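PDB 4OUA: proteolytically activated form of PPO4 Tyrosinase from Agaricus bisporus var. bisporus H97, which oxidises monophenols and o-diphenols to reactive o-quinones at a two-copper centre, the first step of melanin synthesis. Local coordinates for residues F27-I32 / V149-Y154; S82-P87 / W300-P305; V285-S290 / Y349-F354. All blocks are in the same frame, centred on the assembly; numbering follows the deposited sequence.

Contact 1. Residues F27-I32 / V149-Y154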
# COMPACT_ATOMS: atom_id res chain seq x y z
N PHE A 27 8.42 -15.29 -7.60
CA PHE A 27 7.67 -14.21 -6.97
C PHE A 27 6.81 -13.43 -7.96
O PHE A 27 5.65 -13.12 -7.69
CB PHE A 27 8.62 -13.25 -6.25
CG PHE A 27 9.11 -13.75 -4.92
CD1 PHE A 27 8.34 -14.63 -4.18
CD2 PHE A 27 10.32 -13.33 -4.41
CE1 PHE A 27 8.79 -15.09 -2.95
CE2 PHE A 27 10.77 -13.79 -3.19
CZ PHE A 27 10.00 -14.67 -2.45
N PHE A 28 7.39 -13.11 -9.11
CA PHE A 28 6.69 -12.32 -10.12
C PHE A 28 5.53 -13.10 -10.73
O PHE A 28 4.44 -12.56 -10.90
CB PHE A 28 7.65 -11.86 -11.21
CG PHE A 28 7.04 -10.90 -12.19
CD1 PHE A 28 6.69 -9.62 -11.80
CD2 PHE A 28 6.83 -11.27 -13.51
CE1 PHE A 28 6.13 -8.73 -12.70
CE2 PHE A 28 6.27 -10.39 -14.41
CZ PHE A 28 5.92 -9.12 -14.01
N THR A 29 5.77 -14.36 -11.04
CA THR A 29 4.73 -15.23 -11.59
C THR A 29 3.58 -15.40 -10.61
O THR A 29 2.41 -15.32 -11.00
CB THR A 29 5.28 -16.63 -11.94
OG1 THR A 29 6.17 -16.53 -13.06
CG2 THR A 29 4.15 -17.58 -12.27
N LEU A 30 3.91 -15.63 -9.34
CA LEU A 30 2.89 -15.83 -8.32
C LEU A 30 2.08 -14.56 -8.09
O LEU A 30 0.89 -14.62 -7.81
CB LEU A 30 3.53 -16.29 -7.00
CG LEU A 30 4.02 -17.74 -6.95
CD1 LEU A 30 4.60 -18.06 -5.58
CD2 LEU A 30 2.88 -18.69 -7.29
N TYR A 31 2.74 -13.42 -8.22
CA TYR A 31 2.09 -12.13 -8.00
C TYR A 31 1.12 -11.81 -9.13
O TYR A 31 0.01 -11.34 -8.89
CB TYR A 31 3.14 -11.02 -7.86
CG TYR A 31 2.58 -9.71 -7.35
CD1 TYR A 31 2.33 -9.52 -6.00
CD2 TYR A 31 2.29 -8.67 -8.23
CE1 TYR A 31 1.82 -8.33 -5.53
CE2 TYR A 31 1.77 -7.47 -7.77
CZ TYR A 31 1.54 -7.31 -6.42
OH TYR A 31 1.03 -6.12 -5.95
N ILE A 32 1.54 -12.07 -10.37
CA ILE A 32 0.71 -11.82 -11.54
C ILE A 32 -0.50 -12.76 -11.56
O ILE A 32 -1.60 -12.36 -11.96
CB ILE A 32 1.50 -12.00 -12.84
CG1 ILE A 32 2.70 -11.05 -12.88
CG2 ILE A 32 0.59 -11.78 -14.05
CD1 ILE A 32 2.32 -9.59 -12.84
N VAL A 149 3.16 -9.32 -19.82
CA VAL A 149 4.34 -9.61 -19.01
C VAL A 149 4.72 -11.09 -19.05
O VAL A 149 3.86 -11.96 -19.14
CB VAL A 149 4.13 -9.20 -17.53
CG1 VAL A 149 4.03 -7.68 -17.41
CG2 VAL A 149 2.90 -9.88 -16.96
N LYS A 150 6.02 -11.36 -18.98
CA LYS A 150 6.53 -12.72 -19.02
C LYS A 150 6.48 -13.39 -17.65
O LYS A 150 7.04 -12.89 -16.68
CB LYS A 150 7.97 -12.74 -19.55
CG LYS A 150 8.13 -12.25 -20.97
CD LYS A 150 9.60 -12.31 -21.39
CE LYS A 150 9.81 -11.80 -22.80
NZ LYS A 150 11.25 -11.81 -23.18
N ILE A 151 5.81 -14.54 -17.58
CA ILE A 151 5.81 -15.34 -16.37
C ILE A 151 6.09 -16.80 -16.71
O ILE A 151 6.23 -17.16 -17.88
CB ILE A 151 4.47 -15.25 -15.62
CG1 ILE A 151 3.33 -15.80 -16.47
CG2 ILE A 151 4.19 -13.81 -15.21
CD1 ILE A 151 1.99 -15.78 -15.78
N THR A 152 6.20 -17.63 -15.69
CA THR A 152 6.40 -19.06 -15.89
C THR A 152 5.07 -19.79 -15.83
O THR A 152 4.30 -19.61 -14.89
CB THR A 152 7.36 -19.66 -14.85
OG1 THR A 152 8.67 -19.11 -15.03
CG2 THR A 152 7.43 -21.17 -14.99
N ASN A 153 4.79 -20.59 -16.85
CA ASN A 153 3.53 -21.32 -16.91
C ASN A 153 3.52 -22.49 -15.94
O ASN A 153 4.56 -22.86 -15.39
CB ASN A 153 3.27 -21.81 -18.34
CG ASN A 153 1.79 -21.82 -18.67
OD1 ASN A 153 0.94 -21.75 -17.79
ND2 ASN A 153 1.48 -21.91 -19.96
N TYR A 154 2.35 -23.08 -15.74
CA TYR A 154 2.18 -24.14 -14.74
C TYR A 154 2.93 -25.42 -15.12
O TYR A 154 3.00 -26.36 -14.32
CB TYR A 154 0.70 -24.45 -14.54
CG TYR A 154 -0.11 -23.26 -14.05
CD1 TYR A 154 -0.01 -22.82 -12.74
CD2 TYR A 154 -0.96 -22.58 -14.91
CE1 TYR A 154 -0.74 -21.74 -12.29
CE2 TYR A 154 -1.70 -21.50 -14.47
CZ TYR A 154 -1.59 -21.08 -13.16
OH TYR A 154 -2.32 -20.00 -12.72
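Thr29 and Phe28 reach the strand 149-152 by different torsions: Thr29 keeps OG1 beside its own backbone N (chi1 -69°), aimed at the amide of Thr152, while the CG of Phe28 lies opposite the backbone N (chi1 -173°) and carries the ring out along the strand to Val149. Thr152 N donates to Thr29 OG1 over 2.9 Å, almost straight at 175°. The same hydroxyl bonds to the carbonyl of Glu25 one helical turn earlier, and can thus serve both sides at once. Mostly apolar contacts make up the rest. The Phe28 ring presents its edge to the strand, with CZ 3.9 Å from Val149 CB and the Lys150 carbonyl oxygen near the ring plane. Ile32 covers one face of that ring and sets its CG1 3.9 Å from Ile151 CG2. An alanine in place of Thr29 is likely to leave the Thr152 amide without its helix partner and to open a gap beside Ile151. The motif is helix 25-39 laid roughly crosswise to strand 148-152 of a two-stranded antiparallel hairpin, completed by strand 158-162; Trp119 of helix 116-125 packs against both threonines. A single hydroxyl accepting from the strand and bonded back to its own helix thus places a directional polar link within largely apolar packing.

Contact 2. Residues S82-P87 / W300-P305; sequences SQVLFP and WVTQGP
Val84 and Thr302 supply the closest meeting, which is one of aliphatic carbon against backbone oxygen. The Thr302 carbonyl oxygen faces the branched end of the valine, 3.4 Å from Val84 CG2 and 3.5 Å from Val84 CG1, and touches both methyls. With CG1 beside the backbone N (chi1 -70°), the valine straddles this oxygen, and CG1 also comes within 4.1 Å of Gln303 O. Gly304 lets the chain pass close by: a beta carbon there would point toward the valine and would probably crowd CG1. A looser contact of the same kind joins Gln83 CB to Pro305 O.

Residues Gln83 to Phe86 form a type I beta turn, closed by a backbone hydrogen bond of 3.2 Å from Phe86 N to Gln83 O. The turn belongs to the type-3 copper core of the tyrosinase fold, for it links His81, a copper ligand, to helix 86-109, which carries a second ligand of the same ion, His90. In the partner segment, Gly304 and Pro305 form a short strand that runs antiparallel to strand 318-319, with Gly304 and Leu319 joined by backbone hydrogen bonding.

Apolar side-chain contacts involve Val301. It extends CG1 opposite its backbone N (chi1 -177°) and meets the CD2 methyl of Leu85 at 4.0 Å, the two side chains meeting at a slant; the same CG1 lies 4.5 Å from Val84 CG2.

Polar bonds to residues outside the two segments add to this. Trp229 of helix 229-233 donates NE1 to the Val84 carbonyl and packs on Val301 and Thr302, while Ser82 OG bonds to both His235 and Glu308.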
# COMPACT_ATOMS: atom_id res chain seq x y z
N SER A 82 -5.16 12.80 7.49
CA SER A 82 -5.08 14.07 8.20
C SER A 82 -5.20 13.88 9.71
O SER A 82 -5.55 14.81 10.44
CB SER A 82 -6.16 15.03 7.71
OG SER A 82 -6.10 15.19 6.30
N GLN A 83 -4.91 12.67 10.18
CA GLN A 83 -5.00 12.36 11.60
C GLN A 83 -3.82 11.50 12.07
O GLN A 83 -3.10 10.93 11.25
CB GLN A 83 -6.32 11.66 11.91
CG GLN A 83 -6.70 10.60 10.90
CD GLN A 83 -7.68 9.60 11.46
OE1 GLN A 83 -7.49 9.07 12.55
NE2 GLN A 83 -8.75 9.32 10.71
N VAL A 84 -3.66 11.41 13.38
CA VAL A 84 -2.50 10.73 13.98
C VAL A 84 -2.42 9.24 13.65
O VAL A 84 -1.37 8.63 13.80
CB VAL A 84 -2.50 10.89 15.51
CG1 VAL A 84 -2.18 12.32 15.90
CG2 VAL A 84 -3.83 10.45 16.09
N LEU A 85 -3.53 8.67 13.20
CA LEU A 85 -3.59 7.23 12.97
C LEU A 85 -3.21 6.83 11.55
O LEU A 85 -3.24 5.64 11.21
CB LEU A 85 -4.99 6.70 13.29
CG LEU A 85 -5.43 6.77 14.75
CD1 LEU A 85 -6.76 6.06 14.94
CD2 LEU A 85 -4.36 6.17 15.66
N PHE A 86 -2.86 7.81 10.72
CA PHE A 86 -2.57 7.55 9.31
C PHE A 86 -1.54 6.45 9.11
O PHE A 86 -1.80 5.48 8.38
CB PHE A 86 -2.09 8.83 8.62
CG PHE A 86 -1.56 8.60 7.23
CD1 PHE A 86 -2.44 8.45 6.17
CD2 PHE A 86 -0.20 8.53 6.99
CE1 PHE A 86 -1.96 8.23 4.89
CE2 PHE A 86 0.28 8.32 5.72
CZ PHE A 86 -0.60 8.16 4.66
N PRO A 87 -0.36 6.58 9.74
CA PRO A 87 0.70 5.58 9.56
C PRO A 87 0.28 4.17 10.00
O PRO A 87 0.52 3.21 9.26
CB PRO A 87 1.83 6.11 10.44
CG PRO A 87 1.57 7.58 10.53
CD PRO A 87 0.08 7.71 10.56
N TRP A 300 6.06 7.17 19.13
CA TRP A 300 4.93 6.51 18.47
C TRP A 300 3.68 7.40 18.50
O TRP A 300 3.78 8.62 18.62
CB TRP A 300 4.65 5.16 19.12
CG TRP A 300 3.98 4.17 18.21
CD1 TRP A 300 2.81 3.51 18.43
CD2 TRP A 300 4.44 3.74 16.92
NE1 TRP A 300 2.52 2.69 17.37
CE2 TRP A 300 3.50 2.82 16.42
CE3 TRP A 300 5.56 4.05 16.14
CZ2 TRP A 300 3.65 2.20 15.18
CZ3 TRP A 300 5.70 3.44 14.91
CH2 TRP A 300 4.75 2.52 14.44
N VAL A 301 2.51 6.77 18.39
CA VAL A 301 1.25 7.50 18.27
C VAL A 301 0.95 8.39 19.47
O VAL A 301 1.05 7.96 20.62
CB VAL A 301 0.07 6.52 18.08
CG1 VAL A 301 -1.23 7.29 17.90
CG2 VAL A 301 0.32 5.59 16.91
N THR A 302 0.57 9.63 19.19
CA THR A 302 0.10 10.55 20.22
C THR A 302 -1.36 10.90 19.97
O THR A 302 -1.90 10.61 18.90
CB THR A 302 0.94 11.84 20.27
OG1 THR A 302 0.69 12.62 19.09
CG2 THR A 302 2.42 11.52 20.36
N GLN A 303 -2.00 11.51 20.96
CA GLN A 303 -3.42 11.82 20.87
C GLN A 303 -3.72 12.92 19.85
O GLN A 303 -2.92 13.83 19.64
CB GLN A 303 -3.95 12.24 22.25
CG GLN A 303 -5.37 12.76 22.23
CD GLN A 303 -5.92 12.97 23.63
OE1 GLN A 303 -5.53 12.29 24.57
NE2 GLN A 303 -6.83 13.93 23.76
N GLY A 304 -4.88 12.81 19.21
CA GLY A 304 -5.30 13.77 18.20
C GLY A 304 -6.74 13.53 17.76
O GLY A 304 -7.25 12.42 17.89
N PRO A 305 -7.39 14.58 17.24
CA PRO A 305 -8.80 14.53 16.82
C PRO A 305 -9.00 13.99 15.41
O PRO A 305 -8.10 14.07 14.58
CB PRO A 305 -9.22 16.00 16.90
CG PRO A 305 -7.98 16.75 16.55
CD PRO A 305 -6.83 15.94 17.13

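Contact 3. Residues V285-S290 / Y349-F354; sequences VDRHLS and YSYPDF
Asp286 and two tyrosines make up the hydrogen-bonded part of this contact between helix 277-295 and residues 349-354. Tyr349 OH donates to Asp286 OD2 from 2.9 Å, on the syn side and 28° out of the carboxylate plane. The Tyr351 hydroxyl is also placed at OD2, at a modelled separation too short to be trusted in detail. The other oxygen, OD1, pairs with Arg91 of helix 86-109.

Ionic pairing comes next along the helix. Arg287 bends at its third torsion (chi3 75°), turning the guanidinium toward Asp353; NH1 bonds to Asp353 OD1 at 2.9 Å within a salt bridge, the oxygen lying in the guanidinium plane. NH2 pairs with Asp132, while NE bonds to Asn284, and His372 takes the other oxygen of Asp353.

Packing holds the rings. Arg287 CB sits over one face of Tyr351, 3.7 Å from the ring centroid, a CH-pi contact. Phe354 comes edge-on, its CZ 3.5 Å from the carbonyl oxygen Ser290 O.

The helix bears the copper ligand His282, and the Asp286 side chain lies about 6 Å from those of His282 and His90. The Arg91 salt bridge and the Tyr349 hydroxyl would favour the ionised form of this buried carboxylate, and the paired charges on Arg287 and Asp353 would probably compensate each other inside the protein.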
# COMPACT_ATOMS: atom_id res chain seq x y z
N VAL A 285 5.51 3.30 1.66
CA VAL A 285 5.14 4.25 2.70
C VAL A 285 5.33 3.60 4.07
O VAL A 285 5.73 4.25 5.03
CB VAL A 285 3.68 4.72 2.56
CG1 VAL A 285 3.24 5.48 3.81
CG2 VAL A 285 3.52 5.58 1.31
N ASP A 286 5.06 2.30 4.13
CA ASP A 286 5.23 1.55 5.36
C ASP A 286 6.71 1.33 5.64
O ASP A 286 7.12 1.26 6.80
CB ASP A 286 4.50 0.20 5.27
CG ASP A 286 4.48 -0.53 6.60
OD1 ASP A 286 3.56 -0.28 7.40
OD2 ASP A 286 5.39 -1.36 6.83
N ARG A 287 7.51 1.22 4.58
CA ARG A 287 8.95 1.05 4.73
C ARG A 287 9.57 2.30 5.31
O ARG A 287 10.54 2.24 6.08
CB ARG A 287 9.60 0.71 3.39
CG ARG A 287 11.07 0.34 3.49
CD ARG A 287 11.64 -0.05 2.14
NE ARG A 287 11.86 1.12 1.29
CZ ARG A 287 13.05 1.68 1.09
NH1 ARG A 287 14.13 1.18 1.67
NH2 ARG A 287 13.15 2.74 0.30
N HIS A 288 9.02 3.45 4.94
CA HIS A 288 9.46 4.73 5.48
C HIS A 288 9.24 4.76 6.99
O HIS A 288 10.09 5.22 7.75
CB HIS A 288 8.72 5.89 4.81
CG HIS A 288 9.13 6.13 3.39
ND1 HIS A 288 8.44 6.97 2.55
CD2 HIS A 288 10.16 5.64 2.67
CE1 HIS A 288 9.03 6.99 1.37
NE2 HIS A 288 10.08 6.19 1.41
N LEU A 289 8.08 4.26 7.41
CA LEU A 289 7.75 4.18 8.82
C LEU A 289 8.74 3.29 9.57
O LEU A 289 9.16 3.62 10.67
CB LEU A 289 6.32 3.65 9.01
CG LEU A 289 5.80 3.61 10.44
CD1 LEU A 289 5.85 5.00 11.06
CD2 LEU A 289 4.38 3.06 10.46
N SER A 290 9.12 2.18 8.94
CA SER A 290 10.10 1.27 9.53
C SER A 290 11.47 1.94 9.65
O SER A 290 12.15 1.80 10.66
CB SER A 290 10.21 -0.01 8.70
OG SER A 290 9.02 -0.78 8.77
N TYR A 349 6.49 -9.82 8.40
CA TYR A 349 7.18 -9.14 7.32
C TYR A 349 8.27 -8.20 7.82
O TYR A 349 8.36 -7.93 9.02
CB TYR A 349 6.18 -8.38 6.44
CG TYR A 349 5.70 -7.06 7.01
CD1 TYR A 349 6.34 -5.87 6.69
CD2 TYR A 349 4.60 -7.01 7.86
CE1 TYR A 349 5.90 -4.67 7.21
CE2 TYR A 349 4.16 -5.81 8.38
CZ TYR A 349 4.81 -4.64 8.05
OH TYR A 349 4.37 -3.45 8.57
N SER A 350 9.08 -7.71 6.90
CA SER A 350 10.16 -6.78 7.21
C SER A 350 10.75 -6.25 5.91
O SER A 350 10.29 -6.58 4.82
CB SER A 350 11.24 -7.46 8.05
OG SER A 350 12.31 -6.57 8.32
N TYR A 351 11.78 -5.41 6.03
CA TYR A 351 12.40 -4.82 4.85
C TYR A 351 13.89 -5.13 4.79
O TYR A 351 14.55 -5.22 5.82
CB TYR A 351 12.16 -3.31 4.83
CG TYR A 351 10.69 -2.95 4.83
CD1 TYR A 351 9.98 -2.87 3.64
CD2 TYR A 351 10.02 -2.71 6.02
CE1 TYR A 351 8.63 -2.56 3.64
CE2 TYR A 351 8.67 -2.40 6.02
CZ TYR A 351 7.98 -2.32 4.83
OH TYR A 351 6.64 -2.00 4.83
N PRO A 352 14.42 -5.29 3.57
CA PRO A 352 15.81 -5.67 3.33
C PRO A 352 16.81 -4.62 3.79
O PRO A 352 18.02 -4.89 3.82
CB PRO A 352 15.87 -5.85 1.80
CG PRO A 352 14.74 -5.03 1.29
CD PRO A 352 13.66 -5.12 2.32
N ASP A 353 16.32 -3.43 4.14
CA ASP A 353 17.18 -2.36 4.63
C ASP A 353 17.83 -2.72 5.96
O ASP A 353 18.84 -2.12 6.34
CB ASP A 353 16.38 -1.06 4.78
CG ASP A 353 15.60 -0.70 3.52
OD1 ASP A 353 14.47 -1.19 3.37
OD2 ASP A 353 16.13 0.07 2.70
N PHE A 354 17.26 -3.70 6.65
CA PHE A 354 17.71 -4.06 7.99
C PHE A 354 18.49 -5.37 8.04
O PHE A 354 18.87 -5.82 9.11
CB PHE A 354 16.51 -4.15 8.94
CG PHE A 354 15.71 -2.89 9.02
CD1 PHE A 354 16.11 -1.85 9.84
CD2 PHE A 354 14.54 -2.75 8.30
CE1 PHE A 354 15.37 -0.69 9.93
CE2 PHE A 354 13.79 -1.59 8.38
CZ PHE A 354 14.21 -0.56 9.20

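How the contacts relate
From the N terminus, helix 25-39 opens contact 1 and the turn at 82-87 opens contact 2 before strand 148-152 returns to close the first loop. Contacts 1 and 2 therefore cross, though they stand on opposite sides of the chain's centre, 39 Å between centres. Contact 3 starts only after contact 1 has closed, at 285-290; residues 300-305 then close contact 2, and 349-354 close contact 3, a second crossing. Leu289 physically joins these two, packing on Pro87 and Trp300. Contact 1 fastens a peripheral hairpin to the early helix, contact 2 ties later chain to the turn that leads into helix 86-109, and contact 3 ties it to helix 277-295.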